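PDB 1FR3: Molybdate/tungstate binding protein, which binds the oxyanions molybdate and tungstate as a hexamer of small subunits, and probably serves molybdate homeostasis in the cell. Local coordinates for residues 10-15 / 51-56. Numbering follows the deposited sequence.
Sequences EATVKE and GDKVTA
Gly51 N donates to Val13 O at 2.7 Å where the chain turns into its last long strand; its positive phi would press a CB against the preceding carbonyl, a backbone shape that in effect only glycine can adopt without strain. Asp52 O then takes Val13 N at 2.8 Å, in the carbonyl plane, while Asp52 CB lies 4.1 Å from Val13 CG2. Asp52 OD2 accepts a hydrogen bond from Val49 N and forms a salt bridge with Lys67 of a second subunit. Lys53, opposite Thr12 in a non-hydrogen-bonded antiparallel pair, bends at chi2 (-61°) and carries NZ over to the neighbouring strand, where it donates to Thr12 OG1 at 2.6 Å. Thr12 chi1 of -61° places OG1 beside the backbone N, with CG2 anti to that N, and so turns the hydroxyl to the ammonium. A valine in place of Thr12 would probably leave Lys53 NZ without this acceptor and its bent chain freer to swing. Val54 and Ala11 form a hydrogen-bonded pair, with Val54 N to Ala11 O at 2.9 Å and nearly straight (171°), and Ala11 N to Val54 O at 2.8 Å. Val54 CG1 meets Val13 CG2 at 3.9 Å, an apolar contact between two buried residues. Thr55 faces Glu10 and pairs with a strand of the second subunit, carrying the sheet across the interface. Within the chain, strand 7-18 lies between 53-58 and 22-29 in this antiparallel sheet of the TOBE domain, and Ala11 and Val54 both pack on Met27.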
loop_
_atom_site.group_PDB
_atom_site.type_symbol
_atom_site.label_atom_id
_atom_site.label_comp_id
_atom_site.label_asym_id
_atom_site.label_seq_id
_atom_site.Cartn_x
_atom_site.Cartn_y
_atom_site.Cartn_z
ATOM N N GLU A 10 2.663 -19.966 2.173
ATOM C CA GLU A 10 2.791 -20.729 3.414
ATOM C C GLU A 10 4.259 -20.781 3.826
ATOM O O GLU A 10 5.060 -21.471 3.193
ATOM C CB GLU A 10 2.199 -22.130 3.256
ATOM C CG GLU A 10 0.706 -22.080 2.933
ATOM C CD GLU A 10 0.079 -23.452 2.827
ATOM O OE1 GLU A 10 0.798 -24.469 2.934
ATOM O OE2 GLU A 10 -1.150 -23.535 2.633
ATOM N N ALA A 11 4.605 -20.028 4.861
ATOM C CA ALA A 11 5.990 -19.885 5.282
ATOM C C ALA A 11 6.247 -20.232 6.738
ATOM O O ALA A 11 5.340 -20.623 7.475
ATOM C CB ALA A 11 6.376 -18.421 5.042
ATOM N N THR A 12 7.515 -20.120 7.128
ATOM C CA THR A 12 7.902 -20.418 8.507
ATOM C C THR A 12 8.659 -19.229 9.088
ATOM O O THR A 12 9.519 -18.653 8.419
ATOM C CB THR A 12 8.766 -21.691 8.597
ATOM O OG1 THR A 12 8.022 -22.820 8.114
ATOM C CG2 THR A 12 9.184 -21.993 10.027
ATOM N N VAL A 13 8.298 -18.825 10.307
ATOM C CA VAL A 13 9.011 -17.714 10.949
ATOM C C VAL A 13 10.422 -18.146 11.353
ATOM O O VAL A 13 10.577 -19.166 12.028
ATOM C CB VAL A 13 8.276 -17.197 12.197
ATOM C CG1 VAL A 13 9.017 -16.044 12.858
ATOM C CG2 VAL A 13 6.856 -16.767 11.843
ATOM N N LYS A 14 11.418 -17.361 10.975
ATOM C CA LYS A 14 12.805 -17.629 11.342
ATOM C C LYS A 14 13.220 -16.757 12.529
ATOM O O LYS A 14 13.762 -17.253 13.522
ATOM C CB LYS A 14 13.767 -17.371 10.183
ATOM C CG LYS A 14 13.582 -18.257 8.967
ATOM C CD LYS A 14 14.788 -18.236 8.044
ATOM C CE LYS A 14 14.975 -16.889 7.365
ATOM N NZ LYS A 14 16.120 -16.920 6.402
ATOM N N GLU A 15 12.958 -15.458 12.428
ATOM C CA GLU A 15 13.347 -14.518 13.472
ATOM C C GLU A 15 12.378 -13.348 13.568
ATOM O O GLU A 15 11.692 -13.007 12.610
ATOM C CB GLU A 15 14.773 -14.001 13.198
ATOM C CG GLU A 15 15.814 -15.096 13.382
ATOM C CD GLU A 15 17.253 -14.711 13.153
ATOM O OE1 GLU A 15 17.715 -13.697 13.713
ATOM O OE2 GLU A 15 17.971 -15.430 12.413
ATOM N N GLY A 51 9.765 -20.426 14.331
ATOM C CA GLY A 51 9.347 -21.797 14.086
ATOM C C GLY A 51 7.868 -21.884 13.724
ATOM O O GLY A 51 7.418 -22.921 13.238
ATOM N N ASP A 52 7.120 -20.800 13.943
ATOM C CA ASP A 52 5.695 -20.837 13.619
ATOM C C ASP A 52 5.438 -20.973 12.118
ATOM O O ASP A 52 6.102 -20.340 11.299
ATOM C CB ASP A 52 4.969 -19.577 14.091
ATOM C CG ASP A 52 4.503 -19.569 15.526
ATOM O OD1 ASP A 52 4.461 -20.648 16.152
ATOM O OD2 ASP A 52 4.171 -18.475 16.030
ATOM N N LYS A 53 4.466 -21.810 11.768
ATOM C CA LYS A 53 4.018 -21.927 10.386
ATOM C C LYS A 53 2.951 -20.835 10.221
ATOM O O LYS A 53 2.013 -20.784 11.017
ATOM C CB LYS A 53 3.407 -23.283 10.056
ATOM C CG LYS A 53 4.364 -24.449 10.237
ATOM C CD LYS A 53 5.590 -24.354 9.351
ATOM C CE LYS A 53 6.502 -25.556 9.549
ATOM N NZ LYS A 53 7.886 -25.271 9.081
ATOM N N VAL A 54 3.142 -19.983 9.234
ATOM C CA VAL A 54 2.238 -18.863 9.013
ATOM C C VAL A 54 1.971 -18.681 7.524
ATOM O O VAL A 54 2.583 -19.328 6.678
ATOM C CB VAL A 54 2.860 -17.552 9.542
ATOM C CG1 VAL A 54 3.108 -17.619 11.045
ATOM C CG2 VAL A 54 4.180 -17.231 8.844
ATOM N N THR A 55 1.036 -17.785 7.219
ATOM C CA THR A 55 0.760 -17.453 5.826
ATOM C C THR A 55 1.127 -15.991 5.595
ATOM O O THR A 55 0.599 -15.099 6.267
ATOM C CB THR A 55 -0.700 -17.719 5.420
ATOM O OG1 THR A 55 -0.959 -19.126 5.538
ATOM C CG2 THR A 55 -0.953 -17.277 3.986
ATOM N N ALA A 56 2.047 -15.739 4.667
ATOM C CA ALA A 56 2.373 -14.363 4.287
ATOM C C ALA A 56 1.267 -13.960 3.301
ATOM O O ALA A 56 0.928 -14.775 2.429
ATOM C CB ALA A 56 3.749 -14.245 3.682
#